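Local atomic coordinates of hypothetical protein (Sus scrofa, PDB entry 3WOB), a protein that probably acts as a jacalin-like lectin of boar sperm, a prostate-derived, heparin-binding glycoprotein with a beta-prism fold. Residues 4-9 and 130-135; 34-39 and 80-85; 40-45 and 116-121. All coordinates share one frame; numbering follows the deposited sequence.

Interaction 1: residues 4-9 and 130-135; sequences QMFGNG and IGFTWG
Phe6 and Ile130 form an antiparallel hydrogen-bonded pair, closed by Phe6 N to Ile130 O at 2.8 Å and by Ile130 N to Phe6 O at 3.0 Å. Next to this pair the backbones also approach closely, with Met5 CA 4.3 Å from Gly131 CA. The Phe6-Ile130 pair places the short, weakly bonded strand 5-6 at the edge of the sheet beside 127-135, so that the two ends of the chain share one sheet of the jacalin-type beta-prism. Phe6 sends its ring to the same face of the sheet as Ile130. Its CG lies anti to the carbonyl carbon (chi1 -64°), which stands the ring beside the backbone N and brings it along Ile130 O and Phe132. The ring presents its edge to the Ile130 carbonyl, with CD2 3.6 Å from Ile130 O, and the same CD2 lies 3.8 Å from Phe132 CE2, where the two side chains cross at about a right angle. Phe104, from strand 102-106 of another sheet, stacks on Phe6 and touches Ile130 and Phe132. Met5 occupies the other face; its CG lies 3.9 Å from Ile130 N, and its thioether reaches Gln121 on strand 114-122.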
loop_
_atom_site.group_PDB
_atom_site.type_symbol
_atom_site.label_atom_id
_atom_site.label_comp_id
_atom_site.label_asym_id
_atom_site.label_seq_id
_atom_site.Cartn_x
_atom_site.Cartn_y
_atom_site.Cartn_z
ATOM N N GLN A 4 -8.945 10.262 -3.357
ATOM C CA GLN A 4 -9.233 9.216 -4.334
ATOM C C GLN A 4 -7.983 8.385 -4.645
ATOM O O GLN A 4 -7.199 8.071 -3.748
ATOM C CB GLN A 4 -9.824 9.821 -5.615
ATOM C CG GLN A 4 -10.645 8.837 -6.457
ATOM C CD GLN A 4 -10.284 8.872 -7.936
ATOM O OE1 GLN A 4 -9.578 9.769 -8.396
ATOM N NE2 GLN A 4 -10.767 7.885 -8.685
ATOM N N MET A 5 -7.805 8.047 -5.919
ATOM C CA MET A 5 -6.765 7.129 -6.363
ATOM C C MET A 5 -5.550 7.860 -6.921
ATOM O O MET A 5 -5.674 8.736 -7.773
ATOM C CB MET A 5 -7.345 6.161 -7.397
ATOM C CG MET A 5 -6.338 5.287 -8.121
ATOM S SD MET A 5 -6.899 3.592 -8.352
ATOM C CE MET A 5 -8.673 3.794 -8.441
ATOM N N PHE A 6 -4.378 7.480 -6.422
ATOM C CA PHE A 6 -3.120 8.066 -6.848
ATOM C C PHE A 6 -2.512 7.266 -7.989
ATOM O O PHE A 6 -2.552 6.035 -7.992
ATOM C CB PHE A 6 -2.140 8.137 -5.680
ATOM C CG PHE A 6 -2.592 9.035 -4.566
ATOM C CD1 PHE A 6 -2.370 10.405 -4.628
ATOM C CD2 PHE A 6 -3.234 8.511 -3.452
ATOM C CE1 PHE A 6 -2.783 11.237 -3.601
ATOM C CE2 PHE A 6 -3.655 9.334 -2.423
ATOM C CZ PHE A 6 -3.427 10.702 -2.497
ATOM N N GLY A 7 -1.953 7.984 -8.955
ATOM C CA GLY A 7 -1.348 7.368 -10.122
ATOM C C GLY A 7 -2.262 7.339 -11.326
ATOM O O GLY A 7 -3.429 7.728 -11.248
ATOM N N ASN A 8 -1.718 6.874 -12.445
ATOM C CA ASN A 8 -2.479 6.726 -13.679
ATOM C C ASN A 8 -3.119 5.347 -13.762
ATOM O O ASN A 8 -2.675 4.486 -14.523
ATOM C CB ASN A 8 -1.585 6.996 -14.892
ATOM C CG ASN A 8 -1.040 8.407 -14.907
ATOM O OD1 ASN A 8 -1.782 9.372 -14.709
ATOM N ND2 ASN A 8 0.261 8.539 -15.137
ATOM N N GLY A 9 -4.165 5.154 -12.963
ATOM C CA GLY A 9 -4.857 3.874 -12.854
ATOM C C GLY A 9 -5.318 3.297 -14.177
ATOM O O GLY A 9 -5.955 3.979 -14.977
ATOM N N ILE A 130 -3.226 3.328 -6.964
ATOM C CA ILE A 130 -3.381 2.955 -5.554
ATOM C C ILE A 130 -4.128 4.025 -4.753
ATOM O O ILE A 130 -3.859 5.220 -4.878
ATOM C CB ILE A 130 -2.024 2.570 -4.890
ATOM C CG1 ILE A 130 -2.259 1.805 -3.580
ATOM C CG2 ILE A 130 -1.117 3.795 -4.697
ATOM C CD1 ILE A 130 -1.085 0.968 -3.130
ATOM N N GLY A 131 -5.082 3.574 -3.947
ATOM C CA GLY A 131 -5.858 4.448 -3.082
ATOM C C GLY A 131 -5.925 3.876 -1.685
ATOM O O GLY A 131 -5.657 2.695 -1.476
ATOM N N PHE A 132 -6.291 4.715 -0.724
ATOM C CA PHE A 132 -6.233 4.334 0.684
ATOM C C PHE A 132 -7.507 4.735 1.418
ATOM O O PHE A 132 -8.032 5.830 1.219
ATOM C CB PHE A 132 -5.000 4.961 1.357
ATOM C CG PHE A 132 -3.734 4.856 0.537
ATOM C CD1 PHE A 132 -3.033 3.655 0.457
ATOM C CD2 PHE A 132 -3.256 5.955 -0.166
ATOM C CE1 PHE A 132 -1.869 3.555 -0.308
ATOM C CE2 PHE A 132 -2.098 5.865 -0.932
ATOM C CZ PHE A 132 -1.406 4.663 -1.001
ATOM N N THR A 133 -8.009 3.831 2.255
ATOM C CA THR A 133 -9.169 4.124 3.090
ATOM C C THR A 133 -8.738 4.274 4.547
ATOM O O THR A 133 -8.126 3.379 5.132
ATOM C CB THR A 133 -10.294 3.072 2.946
ATOM O OG1 THR A 133 -9.870 1.822 3.495
ATOM C CG2 THR A 133 -10.671 2.878 1.481
ATOM N N TRP A 134 -9.050 5.435 5.110
ATOM C CA TRP A 134 -8.661 5.779 6.465
ATOM C C TRP A 134 -9.885 5.788 7.370
ATOM O O TRP A 134 -10.991 6.116 6.936
ATOM C CB TRP A 134 -7.982 7.153 6.492
ATOM C CG TRP A 134 -6.933 7.347 5.430
ATOM C CD1 TRP A 134 -7.126 7.834 4.167
ATOM C CD2 TRP A 134 -5.530 7.068 5.541
ATOM N NE1 TRP A 134 -5.933 7.874 3.487
ATOM C CE2 TRP A 134 -4.937 7.410 4.306
ATOM C CE3 TRP A 134 -4.716 6.566 6.566
ATOM C CZ2 TRP A 134 -3.567 7.259 4.065
ATOM C CZ3 TRP A 134 -3.352 6.418 6.324
ATOM C CH2 TRP A 134 -2.794 6.764 5.083
ATOM N N GLY A 135 -9.679 5.420 8.626
ATOM C CA GLY A 135 -10.741 5.424 9.621
ATOM C C GLY A 135 -10.158 5.269 11.009
ATOM O O GLY A 135 -8.957 5.042 11.167
#

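Interaction 2: residues 34-39 and 80-85; sequences VGLIKS and FLQHVT
Gly35 and Gln82 bring their backbones close without bonding: Gly35 O and Gln82 O, 3.3 Å apart, are both acceptors, and the Gly35 backbone is hydrogen-bonded to that of Leu98. The loop just before it is tied to Gln82 through a water, which donates to Val34 O at 2.6 Å and to Gln82 OE1 at 3.2 Å. The Gln82 side chain starts away from segment 34-39 and bends at chi2, bringing its amide oxygen back to this bridge. Leu36 follows with CG lodged between the backbone N and the carbonyl carbon (chi1 54°). One methyl, CD2, meets Phe80 CD2 at 3.8 Å, approaching the ring obliquely, while Leu36 CB rests 3.7 Å from Leu81 O. That same carbonyl accepts the one direct hydrogen bond of the contact, from Ile37 N at 2.9 Å and nearly along the C=O axis. Strand 37-44 begins here and belongs to a different sheet from strand 81-88; the short segments 37-39 and 81-85 run at 93° to each other, so this bond ties two sheets of the beta-prism together at a corner and extends neither. Beyond it, Ile37 points toward the other segment and packs by CG1 on Leu81 CG at 3.7 Å, with CD1 carried on to 3.8 Å from Gln82 O. Ile127 of the third sheet touches both Ile37 and Leu81, placing the pair where all three sheets converge. The Gln82 carbonyl sits at a classic beta bulge, in which Gln82 and His83 both face Arg76 on the neighbouring strand.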
loop_
_atom_site.group_PDB
_atom_site.type_symbol
_atom_site.label_atom_id
_atom_site.label_comp_id
_atom_site.label_asym_id
_atom_site.label_seq_id
_atom_site.Cartn_x
_atom_site.Cartn_y
_atom_site.Cartn_z
ATOM N N VAL A 34 13.103 -4.858 -11.823
ATOM C CA VAL A 34 12.857 -3.596 -12.516
ATOM C C VAL A 34 12.541 -2.456 -11.539
ATOM O O VAL A 34 12.628 -1.278 -11.902
ATOM C CB VAL A 34 11.733 -3.728 -13.569
ATOM C CG1 VAL A 34 12.144 -4.697 -14.668
ATOM C CG2 VAL A 34 10.433 -4.181 -12.923
ATOM N N GLY A 35 12.162 -2.818 -10.312
ATOM C CA GLY A 35 11.988 -1.861 -9.221
ATOM C C GLY A 35 10.600 -1.285 -8.982
ATOM O O GLY A 35 10.439 -0.427 -8.118
ATOM N N LEU A 36 9.602 -1.739 -9.736
ATOM C CA LEU A 36 8.233 -1.239 -9.569
ATOM C C LEU A 36 7.383 -2.143 -8.674
ATOM O O LEU A 36 7.678 -3.331 -8.527
ATOM C CB LEU A 36 7.551 -0.976 -10.926
ATOM C CG LEU A 36 7.454 -2.047 -12.018
ATOM C CD1 LEU A 36 6.239 -2.941 -11.837
ATOM C CD2 LEU A 36 7.406 -1.386 -13.384
ATOM N N ILE A 37 6.342 -1.566 -8.070
ATOM C CA ILE A 37 5.431 -2.308 -7.196
ATOM C C ILE A 37 4.559 -3.240 -8.031
ATOM O O ILE A 37 3.693 -2.788 -8.783
ATOM C CB ILE A 37 4.525 -1.375 -6.338
ATOM C CG1 ILE A 37 5.326 -0.242 -5.675
ATOM C CG2 ILE A 37 3.722 -2.188 -5.310
ATOM C CD1 ILE A 37 6.437 -0.674 -4.738
ATOM N N LYS A 38 4.800 -4.541 -7.891
ATOM C CA LYS A 38 4.080 -5.558 -8.653
ATOM C C LYS A 38 2.714 -5.901 -8.049
ATOM O O LYS A 38 1.714 -5.966 -8.763
ATOM C CB LYS A 38 4.937 -6.821 -8.812
ATOM C CG LYS A 38 6.161 -6.637 -9.706
ATOM C CD LYS A 38 6.801 -7.967 -10.088
ATOM C CE LYS A 38 6.017 -8.702 -11.180
ATOM N NZ LYS A 38 6.108 -8.028 -12.500
ATOM N N SER A 39 2.686 -6.114 -6.734
ATOM C CA SER A 39 1.464 -6.479 -6.013
ATOM C C SER A 39 1.584 -6.183 -4.521
ATOM O O SER A 39 2.679 -5.931 -4.016
ATOM C CB SER A 39 1.143 -7.963 -6.214
ATOM O OG SER A 39 2.219 -8.780 -5.791
ATOM N N PHE A 80 3.423 2.716 -13.892
ATOM C CA PHE A 80 3.180 1.832 -12.764
ATOM C C PHE A 80 3.569 2.527 -11.467
ATOM O O PHE A 80 4.394 3.441 -11.467
ATOM C CB PHE A 80 3.987 0.537 -12.921
ATOM C CG PHE A 80 3.684 -0.222 -14.185
ATOM C CD1 PHE A 80 2.626 -1.124 -14.234
ATOM C CD2 PHE A 80 4.454 -0.036 -15.327
ATOM C CE1 PHE A 80 2.337 -1.823 -15.402
ATOM C CE2 PHE A 80 4.173 -0.731 -16.498
ATOM C CZ PHE A 80 3.113 -1.627 -16.536
ATOM N N LEU A 81 2.963 2.094 -10.364
ATOM C CA LEU A 81 3.375 2.533 -9.036
ATOM C C LEU A 81 4.824 2.108 -8.830
ATOM O O LEU A 81 5.142 0.914 -8.839
ATOM C CB LEU A 81 2.462 1.942 -7.955
ATOM C CG LEU A 81 2.749 2.259 -6.482
ATOM C CD1 LEU A 81 2.556 3.739 -6.153
ATOM C CD2 LEU A 81 1.872 1.405 -5.598
ATOM N N GLN A 82 5.700 3.095 -8.678
ATOM C CA GLN A 82 7.135 2.847 -8.588
ATOM C C GLN A 82 7.583 2.706 -7.144
ATOM O O GLN A 82 8.354 1.809 -6.814
ATOM C CB GLN A 82 7.922 3.975 -9.262
ATOM C CG GLN A 82 7.708 4.092 -10.763
ATOM C CD GLN A 82 8.507 3.085 -11.559
ATOM O OE1 GLN A 82 9.494 2.535 -11.080
ATOM N NE2 GLN A 82 8.084 2.845 -12.791
ATOM N N HIS A 83 7.088 3.593 -6.289
ATOM C CA HIS A 83 7.559 3.679 -4.916
ATOM C C HIS A 83 6.414 3.845 -3.921
ATOM O O HIS A 83 5.411 4.497 -4.214
ATOM C CB HIS A 83 8.558 4.834 -4.790
ATOM C CG HIS A 83 9.138 4.991 -3.421
ATOM N ND1 HIS A 83 10.117 4.156 -2.927
ATOM C CD2 HIS A 83 8.885 5.893 -2.445
ATOM C CE1 HIS A 83 10.437 4.532 -1.702
ATOM N NE2 HIS A 83 9.705 5.586 -1.387
ATOM N N VAL A 84 6.578 3.229 -2.753
ATOM C CA VAL A 84 5.666 3.389 -1.624
ATOM C C VAL A 84 6.467 3.368 -0.320
ATOM O O VAL A 84 7.251 2.451 -0.073
ATOM C CB VAL A 84 4.550 2.301 -1.624
ATOM C CG1 VAL A 84 4.118 1.931 -0.206
ATOM C CG2 VAL A 84 3.350 2.760 -2.435
ATOM N N THR A 85 6.294 4.404 0.493
ATOM C CA THR A 85 6.821 4.395 1.854
ATOM C C THR A 85 5.702 4.622 2.865
ATOM O O THR A 85 5.011 5.642 2.836
ATOM C CB THR A 85 8.021 5.365 2.066
ATOM O OG1 THR A 85 8.107 5.747 3.444
ATOM C CG2 THR A 85 7.872 6.602 1.235
HETATM O O HOH W 1 11.522 0.890 -12.875
#

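Interaction 3: residues 40-45 and 116-121; sequences IQVRYG and EGVYGQ
Val42 and Val118 meet across two strands that run nearly antiparallel, at 161° between their directions, but belong to different sheets. The axes of the short segments come no closer than 8.9 Å and the nearest CA atoms, those of Val42 and Gly117, are 8.1 Å apart, a spacing that leaves room for side chains between the backbones and rules out backbone pairing. Val118 meets both Ile40 and Val42. Its chi1 of -7° is nearly eclipsed, so its rotation is uncertain as modelled; CG2 is placed toward Ile40 CD1, and CG1 lies 4.1 Å from Val42 CG2, where the valines pass at a slant. Ile40 and Val42, two residues apart on strand 40-44, both point toward the opposing strand. Tyr44 makes a contact of another kind. With CG beside its backbone N (chi1 -61°), the ring swings across to meet the backbone of 116-117 edge-on: CE1 is 3.5 Å from Glu116 O, which lies in the ring plane, and OH is 3.8 Å from Gly117 CA. The phenol oxygen is hydrogen-bonded to Thr16 OG1 on strand 12-17, a neighbour of 114-122 in its sheet, so the ring spans from one sheet to two strands of the other. Glu116 and Gly117, which its edge meets, form a classic beta bulge facing Thr133. Phe14 against Val118, and Ile24 and Ile27 against Val42, continue the apolar layer. Such inward-facing aliphatic and aromatic side chains between antiparallel four-stranded sheets are characteristic of the interior of the beta-prism of jacalin-like lectins.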
loop_
_atom_site.group_PDB
_atom_site.type_symbol
_atom_site.label_atom_id
_atom_site.label_comp_id
_atom_site.label_asym_id
_atom_site.label_seq_id
_atom_site.Cartn_x
_atom_site.Cartn_y
_atom_site.Cartn_z
ATOM N N ILE A 40 0.451 -6.211 -3.823
ATOM C CA ILE A 40 0.440 -6.115 -2.363
ATOM C C ILE A 40 -0.390 -7.212 -1.696
ATOM O O ILE A 40 -1.345 -7.731 -2.274
ATOM C CB ILE A 40 -0.066 -4.732 -1.836
ATOM C CG1 ILE A 40 -1.466 -4.419 -2.366
ATOM C CG2 ILE A 40 0.915 -3.610 -2.168
ATOM C CD1 ILE A 40 -2.390 -3.883 -1.310
ATOM N N GLN A 41 0.006 -7.560 -0.478
ATOM C CA GLN A 41 -0.844 -8.284 0.453
ATOM C C GLN A 41 -0.978 -7.444 1.712
ATOM O O GLN A 41 -0.032 -6.765 2.109
ATOM C CB GLN A 41 -0.243 -9.639 0.803
ATOM C CG GLN A 41 -0.704 -10.770 -0.083
ATOM C CD GLN A 41 -0.113 -12.091 0.335
ATOM O OE1 GLN A 41 1.043 -12.387 0.035
ATOM N NE2 GLN A 41 -0.902 -12.896 1.034
ATOM N N VAL A 42 -2.155 -7.480 2.327
ATOM C CA VAL A 42 -2.387 -6.775 3.583
ATOM C C VAL A 42 -2.733 -7.789 4.666
ATOM O O VAL A 42 -3.552 -8.682 4.449
ATOM C CB VAL A 42 -3.526 -5.720 3.464
ATOM C CG1 VAL A 42 -3.614 -4.884 4.727
ATOM C CG2 VAL A 42 -3.317 -4.807 2.257
ATOM N N ARG A 43 -2.103 -7.659 5.829
ATOM C CA ARG A 43 -2.413 -8.543 6.949
ATOM C C ARG A 43 -3.411 -7.924 7.916
ATOM O O ARG A 43 -3.168 -6.854 8.482
ATOM C CB ARG A 43 -1.151 -8.974 7.691
ATOM C CG ARG A 43 -1.371 -10.189 8.565
ATOM C CD ARG A 43 -0.080 -10.676 9.180
ATOM N NE ARG A 43 0.450 -9.729 10.155
ATOM C CZ ARG A 43 1.408 -10.013 11.029
ATOM N NH1 ARG A 43 1.949 -11.224 11.061
ATOM N NH2 ARG A 43 1.825 -9.086 11.879
ATOM N N TYR A 44 -4.537 -8.608 8.085
ATOM C CA TYR A 44 -5.553 -8.231 9.056
ATOM C C TYR A 44 -5.522 -9.236 10.198
ATOM O O TYR A 44 -5.773 -10.429 9.998
ATOM C CB TYR A 44 -6.934 -8.178 8.399
ATOM C CG TYR A 44 -7.013 -7.165 7.281
ATOM C CD1 TYR A 44 -7.316 -5.832 7.545
ATOM C CD2 TYR A 44 -6.772 -7.538 5.961
ATOM C CE1 TYR A 44 -7.379 -4.898 6.522
ATOM C CE2 TYR A 44 -6.837 -6.612 4.931
ATOM C CZ TYR A 44 -7.137 -5.296 5.220
ATOM O OH TYR A 44 -7.201 -4.378 4.200
ATOM N N GLY A 45 -5.190 -8.747 11.391
ATOM C CA GLY A 45 -4.946 -9.605 12.541
ATOM C C GLY A 45 -3.764 -10.506 12.257
ATOM O O GLY A 45 -2.618 -10.054 12.234
ATOM N N GLU A 116 -6.737 1.549 7.104
ATOM C CA GLU A 116 -7.622 0.422 7.384
ATOM C C GLU A 116 -7.856 -0.447 6.164
ATOM O O GLU A 116 -8.342 -1.572 6.282
ATOM C CB GLU A 116 -8.967 0.920 7.904
ATOM C CG GLU A 116 -8.934 1.434 9.325
ATOM C CD GLU A 116 -10.300 1.864 9.806
ATOM O OE1 GLU A 116 -11.209 2.022 8.960
ATOM O OE2 GLU A 116 -10.466 2.042 11.031
ATOM N N GLY A 117 -7.521 0.083 4.994
ATOM C CA GLY A 117 -7.679 -0.647 3.748
ATOM C C GLY A 117 -7.034 0.071 2.587
ATOM O O GLY A 117 -6.769 1.270 2.656
ATOM N N VAL A 118 -6.758 -0.676 1.523
ATOM C CA VAL A 118 -6.229 -0.093 0.295
ATOM C C VAL A 118 -6.980 -0.646 -0.915
ATOM O O VAL A 118 -7.416 -1.801 -0.926
ATOM C CB VAL A 118 -4.663 -0.239 0.151
ATOM C CG1 VAL A 118 -4.018 -0.815 1.420
ATOM C CG2 VAL A 118 -4.276 -1.066 -1.059
ATOM N N TYR A 119 -7.156 0.205 -1.917
ATOM C CA TYR A 119 -7.760 -0.194 -3.176
ATOM C C TYR A 119 -6.852 0.229 -4.316
ATOM O O TYR A 119 -5.794 0.809 -4.090
ATOM C CB TYR A 119 -9.159 0.415 -3.336
ATOM C CG TYR A 119 -9.215 1.922 -3.232
ATOM C CD1 TYR A 119 -9.128 2.727 -4.369
ATOM C CD2 TYR A 119 -9.376 2.544 -1.993
ATOM C CE1 TYR A 119 -9.189 4.119 -4.274
ATOM C CE2 TYR A 119 -9.437 3.928 -1.885
ATOM C CZ TYR A 119 -9.343 4.708 -3.024
ATOM O OH TYR A 119 -9.399 6.074 -2.902
ATOM N N GLY A 120 -7.257 -0.070 -5.541
ATOM C CA GLY A 120 -6.525 0.418 -6.691
ATOM C C GLY A 120 -6.733 -0.358 -7.965
ATOM O O GLY A 120 -7.764 -0.994 -8.161
ATOM N N GLN A 121 -5.731 -0.276 -8.835
ATOM C CA GLN A 121 -5.726 -0.963 -10.117
ATOM C C GLN A 121 -4.349 -1.531 -10.405
ATOM O O GLN A 121 -3.335 -0.927 -10.061
ATOM C CB GLN A 121 -6.147 -0.012 -11.240
ATOM C CG GLN A 121 -7.645 0.192 -11.337
ATOM C CD GLN A 121 -8.026 1.525 -11.942
ATOM O OE1 GLN A 121 -8.777 1.582 -12.910
ATOM N NE2 GLN A 121 -7.520 2.606 -11.366
#

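How the interactions relate
Interaction 1 closes the chain end to end, and interactions 2 and 3 lie nested inside its loop, their segments alternating along the sequence. Interactions 1 and 3, with centres about 11 Å apart, share a sheet: strands 127-135 and 114-122 are neighbours in it, joined by probable hydrogen bonds from Gly131 N to Tyr119 O and from Thr133 N to Gly117 O. Interactions 2 and 3, about 15 Å apart, use the start of strand 37-44 with the loop before it, and then the rest of the strand, to face the other two sheets in turn. Interactions 1 and 2, about 14 Å apart, meet where Ile130 CD1 packs on Leu81 CD2. Together they connect all three sheets.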